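Local coordinates for protein hypothetical glycoside hydrolase (Parabacteroides distasonis, PDB 3TAW) that is of unknown precise function but belongs to a carbohydrate-active enzyme clan whose members are built as five-bladed beta-propellers, at residues T50-A55 against T321-G326; M65-D70 against T118-I123; P235-F240 against G269-T274. All blocks are in the same frame, centred on the assembly; numbering follows the deposited sequence.

Contact 1 (T50-A55 against T321-G326); sequences TFNPAA and TVFVEG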
loop_
_atom_site.group_PDB
_atom_site.type_symbol
_atom_site.label_atom_id
_atom_site.label_comp_id
_atom_site.label_asym_id
_atom_site.label_seq_id
_atom_site.Cartn_x
_atom_site.Cartn_y
_atom_site.Cartn_z
ATOM N N THR A 50 12.501 -3.756 7.020
ATOM C CA THR A 50 11.270 -3.140 7.525
ATOM C C THR A 50 10.868 -2.095 6.494
ATOM O O THR A 50 11.556 -1.082 6.339
ATOM C CB THR A 50 11.481 -2.463 8.899
ATOM O OG1 THR A 50 12.616 -1.584 8.847
ATOM C CG2 THR A 50 11.675 -3.525 9.989
ATOM N N PHE A 51 9.760 -2.338 5.784
ATOM C CA PHE A 51 9.467 -1.534 4.596
ATOM C C PHE A 51 7.961 -1.472 4.331
ATOM O O PHE A 51 7.199 -1.581 5.289
ATOM C CB PHE A 51 10.326 -2.048 3.395
ATOM C CG PHE A 51 10.129 -3.519 3.023
ATOM C CD1 PHE A 51 10.597 -4.560 3.854
ATOM C CD2 PHE A 51 9.598 -3.865 1.791
ATOM C CE1 PHE A 51 10.442 -5.879 3.494
ATOM C CE2 PHE A 51 9.461 -5.206 1.406
ATOM C CZ PHE A 51 9.884 -6.216 2.248
ATOM N N ASN A 52 7.575 -1.162 3.085
ATOM C CA ASN A 52 6.181 -1.159 2.565
ATOM C C ASN A 52 5.111 -1.019 3.636
ATOM O O ASN A 52 4.476 -2.001 4.025
ATOM C CB ASN A 52 5.950 -2.383 1.687
ATOM C CG ASN A 52 6.792 -2.348 0.433
ATOM O OD1 ASN A 52 7.587 -1.417 0.270
ATOM N ND2 ASN A 52 6.642 -3.349 -0.452
ATOM N N PRO A 53 4.911 0.208 4.105
ATOM C CA PRO A 53 4.099 0.428 5.305
ATOM C C PRO A 53 2.685 0.936 5.026
ATOM O O PRO A 53 2.471 1.705 4.084
ATOM C CB PRO A 53 4.882 1.527 6.009
ATOM C CG PRO A 53 5.363 2.396 4.859
ATOM C CD PRO A 53 5.734 1.396 3.780
ATOM N N ALA A 54 1.753 0.545 5.879
ATOM C CA ALA A 54 0.460 1.209 5.952
ATOM C C ALA A 54 0.542 2.302 7.001
ATOM O O ALA A 54 1.418 2.260 7.866
ATOM C CB ALA A 54 -0.608 0.240 6.338
ATOM N N ALA A 55 -0.337 3.301 6.902
ATOM C CA ALA A 55 -0.431 4.331 7.914
ATOM C C ALA A 55 -1.862 4.758 8.122
ATOM O O ALA A 55 -2.682 4.741 7.192
ATOM C CB ALA A 55 0.410 5.565 7.555
ATOM N N THR A 321 13.608 1.538 -4.766
ATOM C CA THR A 321 12.201 1.927 -4.757
ATOM C C THR A 321 11.979 3.115 -3.820
ATOM O O THR A 321 12.733 3.343 -2.864
ATOM C CB THR A 321 11.224 0.797 -4.255
ATOM O OG1 THR A 321 11.308 0.692 -2.833
ATOM C CG2 THR A 321 11.505 -0.563 -4.877
ATOM N N VAL A 322 10.938 3.864 -4.130
ATOM C CA VAL A 322 10.271 4.718 -3.155
ATOM C C VAL A 322 8.812 4.308 -3.268
ATOM O O VAL A 322 8.023 4.895 -4.034
ATOM C CB VAL A 322 10.540 6.238 -3.369
ATOM C CG1 VAL A 322 11.970 6.559 -3.001
ATOM C CG2 VAL A 322 10.224 6.725 -4.799
ATOM N N PHE A 323 8.459 3.271 -2.492
ATOM C CA PHE A 323 7.224 2.532 -2.689
ATOM C C PHE A 323 6.138 3.107 -1.780
ATOM O O PHE A 323 6.071 2.808 -0.581
ATOM C CB PHE A 323 7.445 1.037 -2.421
ATOM C CG PHE A 323 6.350 0.166 -2.967
ATOM C CD1 PHE A 323 6.328 -0.203 -4.311
ATOM C CD2 PHE A 323 5.306 -0.233 -2.141
ATOM C CE1 PHE A 323 5.301 -0.994 -4.809
ATOM C CE2 PHE A 323 4.273 -1.024 -2.631
ATOM C CZ PHE A 323 4.268 -1.404 -3.949
ATOM N N VAL A 324 5.323 3.983 -2.359
ATOM C CA VAL A 324 4.353 4.754 -1.601
ATOM C C VAL A 324 3.194 3.887 -1.188
ATOM O O VAL A 324 2.654 3.155 -1.992
ATOM C CB VAL A 324 3.910 6.032 -2.350
ATOM C CG1 VAL A 324 5.124 6.977 -2.502
ATOM C CG2 VAL A 324 3.254 5.693 -3.686
ATOM N N GLU A 325 2.816 3.959 0.093
ATOM C CA GLU A 325 1.834 2.990 0.605
ATOM C C GLU A 325 0.999 3.425 1.801
ATOM O O GLU A 325 -0.059 2.836 2.050
ATOM C CB GLU A 325 2.581 1.681 0.919
ATOM C CG GLU A 325 1.686 0.485 1.267
ATOM C CD GLU A 325 2.445 -0.853 1.254
ATOM O OE1 GLU A 325 3.493 -0.943 0.586
ATOM O OE2 GLU A 325 2.001 -1.827 1.935
ATOM N N GLY A 326 1.488 4.408 2.570
ATOM C CA GLY A 326 0.775 4.980 3.714
ATOM C C GLY A 326 0.677 6.499 3.554
ATOM O O GLY A 326 1.624 7.148 3.137
HETATM O O HOH W 1 10.060 -1.059 -1.151
HETATM O O HOH W 2 -2.024 2.564 4.111
#

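Contact 2 (M65-D70 against T118-I123); sequences MYRAED and TEDPRI. With EDO (1,2-ethanediol), chain P.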
loop_
_atom_site.group_PDB
_atom_site.type_symbol
_atom_site.label_atom_id
_atom_site.label_comp_id
_atom_site.label_asym_id
_atom_site.label_seq_id
_atom_site.Cartn_x
_atom_site.Cartn_y
_atom_site.Cartn_z
HETATM N N MSE A 65 1.987 0.819 10.324
HETATM C CA MSE A 65 2.099 -0.632 10.403
HETATM C C MSE A 65 3.019 -1.078 9.274
HETATM O O MSE A 65 2.631 -1.155 8.109
HETATM C CB MSE A 65 0.712 -1.296 10.369
HETATM C CG MSE A 65 -0.088 -0.960 11.613
HETATM SE SE MSE A 65 -1.751 -1.965 11.768
HETATM C CE MSE A 65 -1.166 -3.794 11.862
ATOM N N TYR A 66 4.268 -1.320 9.628
ATOM C CA TYR A 66 5.299 -1.600 8.627
ATOM C C TYR A 66 5.406 -3.083 8.322
ATOM O O TYR A 66 5.172 -3.947 9.180
ATOM C CB TYR A 66 6.637 -1.019 9.060
ATOM C CG TYR A 66 7.118 -1.431 10.439
ATOM C CD1 TYR A 66 6.742 -0.718 11.576
ATOM C CD2 TYR A 66 7.974 -2.509 10.607
ATOM C CE1 TYR A 66 7.207 -1.072 12.860
ATOM C CE2 TYR A 66 8.439 -2.872 11.851
ATOM C CZ TYR A 66 8.038 -2.147 12.999
ATOM O OH TYR A 66 8.509 -2.477 14.240
ATOM N N ARG A 67 5.752 -3.384 7.075
ATOM C CA ARG A 67 6.027 -4.745 6.679
ATOM C C ARG A 67 7.388 -5.114 7.213
ATOM O O ARG A 67 8.363 -4.470 6.877
ATOM C CB ARG A 67 6.010 -4.895 5.162
ATOM C CG ARG A 67 6.282 -6.329 4.707
ATOM C CD ARG A 67 6.315 -6.431 3.187
ATOM N NE ARG A 67 6.867 -7.695 2.728
ATOM C CZ ARG A 67 7.007 -8.047 1.447
ATOM N NH1 ARG A 67 6.606 -7.243 0.464
ATOM N NH2 ARG A 67 7.551 -9.219 1.147
ATOM N N ALA A 68 7.452 -6.137 8.063
ATOM C CA ALA A 68 8.712 -6.569 8.651
ATOM C C ALA A 68 9.016 -7.980 8.172
ATOM O O ALA A 68 8.143 -8.834 8.157
ATOM C CB ALA A 68 8.634 -6.561 10.178
ATOM N N GLU A 69 10.262 -8.208 7.785
ATOM C CA GLU A 69 10.690 -9.524 7.364
ATOM C C GLU A 69 11.769 -10.071 8.276
ATOM O O GLU A 69 12.691 -9.351 8.674
ATOM C CB GLU A 69 11.202 -9.487 5.930
ATOM C CG GLU A 69 10.102 -9.459 4.878
ATOM C CD GLU A 69 10.640 -9.537 3.451
ATOM O OE1 GLU A 69 11.787 -9.074 3.227
ATOM O OE2 GLU A 69 9.921 -10.079 2.566
ATOM N N ASP A 70 11.626 -11.343 8.619
ATOM C CA ASP A 70 12.686 -12.061 9.312
ATOM C C ASP A 70 13.782 -12.526 8.339
ATOM O O ASP A 70 13.715 -12.260 7.129
ATOM C CB ASP A 70 12.102 -13.190 10.157
ATOM C CG ASP A 70 11.384 -14.260 9.348
ATOM O OD1 ASP A 70 11.722 -14.498 8.164
ATOM O OD2 ASP A 70 10.515 -14.915 9.939
ATOM N N THR A 118 2.104 -12.026 5.862
ATOM C CA THR A 118 1.139 -10.995 5.577
ATOM C C THR A 118 1.900 -9.763 5.081
ATOM O O THR A 118 2.562 -9.104 5.868
ATOM C CB THR A 118 0.328 -10.677 6.879
ATOM O OG1 THR A 118 1.208 -10.226 7.914
ATOM C CG2 THR A 118 -0.413 -11.906 7.389
ATOM N N GLU A 119 1.806 -9.454 3.784
ATOM C CA GLU A 119 2.613 -8.401 3.160
ATOM C C GLU A 119 1.827 -7.138 2.806
ATOM O O GLU A 119 0.607 -7.181 2.648
ATOM C CB GLU A 119 3.220 -8.893 1.839
ATOM C CG GLU A 119 3.911 -10.261 1.888
ATOM C CD GLU A 119 4.436 -10.686 0.536
ATOM O OE1 GLU A 119 3.957 -10.139 -0.513
ATOM O OE2 GLU A 119 5.315 -11.586 0.508
ATOM N N ASP A 120 2.564 -6.037 2.639
ATOM C CA ASP A 120 2.111 -4.890 1.860
ATOM C C ASP A 120 0.716 -4.399 2.231
ATOM O O ASP A 120 -0.211 -4.389 1.403
ATOM C CB ASP A 120 2.205 -5.219 0.380
ATOM C CG ASP A 120 3.645 -5.417 -0.095
ATOM O OD1 ASP A 120 4.587 -5.273 0.720
ATOM O OD2 ASP A 120 3.817 -5.649 -1.318
ATOM N N PRO A 121 0.572 -3.982 3.491
ATOM C CA PRO A 121 -0.710 -3.502 4.028
ATOM C C PRO A 121 -1.091 -2.110 3.498
ATOM O O PRO A 121 -0.218 -1.278 3.231
ATOM C CB PRO A 121 -0.426 -3.402 5.499
ATOM C CG PRO A 121 1.025 -3.068 5.589
ATOM C CD PRO A 121 1.658 -3.884 4.499
ATOM N N ARG A 122 -2.386 -1.885 3.331
ATOM C CA ARG A 122 -2.955 -0.545 3.276
ATOM C C ARG A 122 -4.104 -0.509 4.254
ATOM O O ARG A 122 -4.872 -1.481 4.374
ATOM C CB ARG A 122 -3.521 -0.172 1.888
ATOM C CG ARG A 122 -2.515 0.240 0.860
ATOM C CD ARG A 122 -1.958 -0.939 0.161
ATOM N NE ARG A 122 -1.125 -0.622 -1.014
ATOM C CZ ARG A 122 -0.173 -1.433 -1.456
ATOM N NH1 ARG A 122 0.042 -2.579 -0.846
ATOM N NH2 ARG A 122 0.577 -1.103 -2.497
ATOM N N ILE A 123 -4.248 0.626 4.924
ATOM C CA ILE A 123 -5.306 0.828 5.905
ATOM C C ILE A 123 -6.116 2.058 5.562
ATOM O O ILE A 123 -5.556 3.093 5.223
ATOM C CB ILE A 123 -4.748 1.003 7.322
ATOM C CG1 ILE A 123 -4.007 -0.275 7.742
ATOM C CG2 ILE A 123 -5.873 1.358 8.337
ATOM C CD1 ILE A 123 -3.185 -0.113 8.997
HETATM C C1 EDO P . 4.950 -12.870 -4.307
HETATM O O1 EDO P . 4.020 -12.223 -5.187
HETATM C C2 EDO P . 4.631 -12.445 -2.886
HETATM O O2 EDO P . 4.210 -11.083 -2.905
HETATM O O HOH W 3 7.288 -10.849 -1.292
#

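Contact 3 (P235-F240 against G269-T274); sequences PRSGYF and GEKGDT. With EDO (1,2-ethanediol), chain G; EDO (1,2-ethanediol), chain O; EDO (1,2-ethanediol), chain R.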
loop_
_atom_site.group_PDB
_atom_site.type_symbol
_atom_site.label_atom_id
_atom_site.label_comp_id
_atom_site.label_asym_id
_atom_site.label_seq_id
_atom_site.Cartn_x
_atom_site.Cartn_y
_atom_site.Cartn_z
ATOM N N PRO A 235 0.849 -0.119 -17.776
ATOM C CA PRO A 235 2.183 0.365 -18.066
ATOM C C PRO A 235 2.306 0.870 -19.498
ATOM O O PRO A 235 1.622 0.387 -20.377
ATOM C CB PRO A 235 3.057 -0.866 -17.839
ATOM C CG PRO A 235 2.263 -1.704 -16.863
ATOM C CD PRO A 235 0.862 -1.517 -17.298
ATOM N N ARG A 236 3.148 1.865 -19.692
ATOM C CA ARG A 236 3.199 2.587 -20.957
ATOM C C ARG A 236 4.620 2.862 -21.420
ATOM O O ARG A 236 5.486 3.282 -20.645
ATOM C CB ARG A 236 2.411 3.881 -20.846
ATOM C CG ARG A 236 2.819 4.726 -19.718
ATOM C CD ARG A 236 2.074 6.020 -19.593
ATOM N NE ARG A 236 2.566 6.686 -18.389
ATOM C CZ ARG A 236 2.305 7.937 -18.015
ATOM N NH1 ARG A 236 1.508 8.741 -18.739
ATOM N NH2 ARG A 236 2.840 8.376 -16.880
ATOM N N SER A 237 4.840 2.656 -22.719
ATOM C CA SER A 237 6.140 2.820 -23.302
ATOM C C SER A 237 6.604 4.255 -23.144
ATOM O O SER A 237 5.841 5.183 -23.403
ATOM C CB SER A 237 6.067 2.471 -24.794
ATOM O OG SER A 237 7.200 2.970 -25.492
ATOM N N GLY A 238 7.861 4.428 -22.734
ATOM C CA GLY A 238 8.514 5.742 -22.718
ATOM C C GLY A 238 8.399 6.532 -21.426
ATOM O O GLY A 238 8.955 7.629 -21.314
ATOM N N TYR A 239 7.672 5.995 -20.452
ATOM C CA TYR A 239 7.482 6.672 -19.171
ATOM C C TYR A 239 8.072 5.844 -18.055
ATOM O O TYR A 239 8.417 4.689 -18.252
ATOM C CB TYR A 239 5.992 6.923 -18.901
ATOM C CG TYR A 239 5.347 7.883 -19.882
ATOM C CD1 TYR A 239 4.918 7.455 -21.148
ATOM C CD2 TYR A 239 5.170 9.219 -19.561
ATOM C CE1 TYR A 239 4.323 8.349 -22.040
ATOM C CE2 TYR A 239 4.601 10.116 -20.452
ATOM C CZ TYR A 239 4.156 9.673 -21.686
ATOM O OH TYR A 239 3.586 10.579 -22.555
ATOM N N PHE A 240 8.165 6.447 -16.878
ATOM C CA PHE A 240 8.725 5.776 -15.692
ATOM C C PHE A 240 7.909 4.555 -15.282
ATOM O O PHE A 240 8.457 3.622 -14.680
ATOM C CB PHE A 240 8.823 6.745 -14.512
ATOM C CG PHE A 240 7.495 7.127 -13.931
ATOM C CD1 PHE A 240 6.730 8.121 -14.526
ATOM C CD2 PHE A 240 7.002 6.486 -12.804
ATOM C CE1 PHE A 240 5.496 8.465 -14.014
ATOM C CE2 PHE A 240 5.774 6.820 -12.271
ATOM C CZ PHE A 240 5.001 7.808 -12.899
ATOM N N GLY A 269 16.030 0.518 -20.650
ATOM C CA GLY A 269 16.323 0.828 -22.048
ATOM C C GLY A 269 15.296 1.755 -22.650
ATOM O O GLY A 269 14.571 2.449 -21.939
ATOM N N GLU A 270 15.221 1.756 -23.975
ATOM C CA GLU A 270 14.530 2.836 -24.669
ATOM C C GLU A 270 13.021 2.805 -24.540
ATOM O O GLU A 270 12.363 3.816 -24.784
ATOM C CB GLU A 270 14.950 2.890 -26.149
ATOM C CG GLU A 270 16.397 3.335 -26.336
ATOM C CD GLU A 270 16.714 4.657 -25.627
ATOM O OE1 GLU A 270 15.829 5.544 -25.587
ATOM O OE2 GLU A 270 17.845 4.805 -25.100
ATOM N N LYS A 271 12.450 1.674 -24.144
ATOM C CA LYS A 271 11.001 1.610 -23.980
ATOM C C LYS A 271 10.555 2.030 -22.572
ATOM O O LYS A 271 9.368 2.067 -22.282
ATOM C CB LYS A 271 10.465 0.234 -24.375
ATOM C CG LYS A 271 10.561 -0.041 -25.884
ATOM C CD LYS A 271 10.173 1.184 -26.728
ATOM C CE LYS A 271 10.213 0.869 -28.223
ATOM N NZ LYS A 271 9.652 1.957 -29.085
ATOM N N GLY A 272 11.519 2.373 -21.716
ATOM C CA GLY A 272 11.235 3.069 -20.457
ATOM C C GLY A 272 11.570 4.549 -20.618
ATOM O O GLY A 272 11.725 5.031 -21.732
ATOM N N ASP A 273 11.655 5.268 -19.505
ATOM C CA ASP A 273 12.132 6.634 -19.476
ATOM C C ASP A 273 13.552 6.603 -18.934
ATOM O O ASP A 273 13.755 6.368 -17.755
ATOM C CB ASP A 273 11.246 7.506 -18.581
ATOM C CG ASP A 273 11.607 8.977 -18.665
ATOM O OD1 ASP A 273 12.766 9.313 -19.035
ATOM O OD2 ASP A 273 10.727 9.797 -18.361
ATOM N N THR A 274 14.528 6.864 -19.801
ATOM C CA THR A 274 15.940 6.722 -19.433
ATOM C C THR A 274 16.433 7.853 -18.511
ATOM O O THR A 274 17.587 7.836 -18.054
ATOM C CB THR A 274 16.819 6.623 -20.694
ATOM O OG1 THR A 274 16.506 7.707 -21.570
ATOM C CG2 THR A 274 16.535 5.313 -21.429
HETATM C C1 EDO G . 3.117 -0.038 -25.740
HETATM O O1 EDO G . 4.484 -0.302 -25.375
HETATM C C2 EDO G . 2.341 0.381 -24.516
HETATM O O2 EDO G . 2.788 1.687 -24.189
HETATM C C1 EDO O . 8.015 11.814 -19.724
HETATM O O1 EDO O . 9.010 11.076 -20.435
HETATM C C2 EDO O . 7.788 13.157 -20.386
HETATM O O2 EDO O . 7.624 12.947 -21.789
HETATM C C1 EDO R . 10.039 -0.761 -32.165
HETATM O O1 EDO R . 10.116 -0.937 -30.749
HETATM C C2 EDO R . 9.270 0.523 -32.443
HETATM O O2 EDO R . 9.733 1.586 -31.601
HETATM O O HOH W 4 8.337 9.346 -17.178
#

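Contact 1 (T50-A55 against T321-G326)
Asn52 and Pro53 lie against Phe323 and Glu325 where the first strands of two propeller blades meet near the middle of the molecule. Strand 53-55 and strand 322-326 run roughly the same way, 36° apart, as inner strands do round a propeller axis. The chain turns a corner at Asn52, so the strand pieces before and after it belong to different sheets or faces.

Packing carries most of the contact. The Asn52 amide lies obliquely by the ring of Phe323, their planes 25° apart, with OD1 3.5 Å from Phe323 CD2. Glu325 comes across Asn52 at about a right angle. Its CG is anti to the backbone N (chi1 -171°) and the chain runs on extended, which slides CB and CG past Pro53 O and sets OE1 3.1 Å from Asn52 CB. Further along, Gly326 has no side chain; a CB here would point into Ala55 CB, and its absence lets Ala54 CA come within 4.4 Å of Gly326 CA. Here strand 322-330 carries a classic beta bulge: Glu325 and Gly326 both face Tyr337 of the next strand.

The polar links run through water. One molecule donates to Asn52 OD1 at 2.9 Å and accepts from Thr321 OG1; a second takes a weak bond from Ala55 N and donates to Glu325 O. Asn52 ND2 turns instead to Asp120 OD1, and also to an unidentified ligand. Glu325 OE2 has a weak, long ion pair with Arg122, while the buried OE1 finds no hydrogen-bonding partner and lies in the plane of the Phe323 ring, at its edge.

Contact 2 (M65-D70 against T118-I123)
Arg67 reaches Glu119 and Asp120 on a chain stretched straight from CG to NE: chi1 is -179°, with CG opposite the backbone N, and chi2 is -178°. Glu119 places CG beside its own N and then extends, so the two side chains run alongside each other, pointing the same way. Their flat ends stack, and Glu119 CD sits over one face of the guanidinium, toward its rim. Glu119 OE2, 3.3 Å from Arg67 NH2, lies well out of that plane, which makes this salt bridge one of charge alone; a water accepting from NH2 and donating to OE2 supplies the directed link.

Asp120 comes to the guanidinium edge instead. Arg67 NH1 gives OD1 a hydrogen bond of 2.8 Å, meeting the oxygen from above the carboxylate plane. With Glu69, whose OE2 takes a weak bond from NH2, the four residues form a salt-bridge network. It spans two neighbouring propeller blades, joining the second strand of one (61-69) to the first strand of the next (117-125). Ser81 OG accepts a hydrogen bond from Arg67 NE, so the guanidinium is held from several directions and its rotation is fixed.

Beyond the charges the contact is packing. Pro121 CG rests 3.5 Å from the carbonyl oxygen Met65 O, and the apolar side chain of Met65, a selenomethionine, crosses that of Ile123 at about a right angle, with SE 3.6 Å from Ile123 CD1.

Contact 3 (P235-F240 against G269-T274)
Asp273 OD2 is gripped by two groups: a water that donates to it at 2.7 Å, and the O1 hydroxyl of a 1,2-ethanediol. The same water accepts from Phe240 N, and so bridges the aspartate to the facing loop. Asp273 gets there because CG lies opposite its backbone N (chi1 -173°), with CB packed 3.6 Å from Gly238 O. OD1 accepts a hydrogen bond from the backbone N of Ala275.

The direct bond is made between backbones. Gly238 N donates to Lys271 O at 2.8 Å and is nearly straight at the hydrogen (166°), yet the donor stands above the carbonyl plane. Weaker CA-H...O contacts flank it: Ser237 CA makes one to the same Lys271 O, and Gly238 CA meets Gly272 O at 3.4 Å. Gly238 is the third residue of a type II turn from Arg236 to Tyr239, with the positive phi this turn asks for. Within the same loop the Arg236 guanidinium lies over the Tyr239 ring and is held by Asp241.

Both segments are irregular loops serving one propeller blade: 235-240 leads toward its first strand, 244-254, and 269-274 joins its second and third. A second 1,2-ethanediol, like the first probably from the crystallisation liquor, accepts from Ser237 N. With a single direct hydrogen bond, the fit depends on backbone carbonyls, glycines and water rather than on apolar burial.

Overall arrangement
From the N terminus, the chain opens contact 1 at 50-55 and, after one turn, runs back through 65-70 on the neighbouring strand. Contact 2 then closes a loop of about 50 residues at 118-123, tying the first blade to the second. Much further on, contact 3 closes a short local loop within a later blade. Only at 321-326 does contact 1 close, bringing the last blade back to the first and enclosing both others; contacts 2 and 3 follow in series, and none cross. Contacts 1 and 2 touch near the propeller's middle, through paired strands 49-58 and 61-69, while contact 3 lies toward the periphery, its centre about 23 Å from that of contact 1.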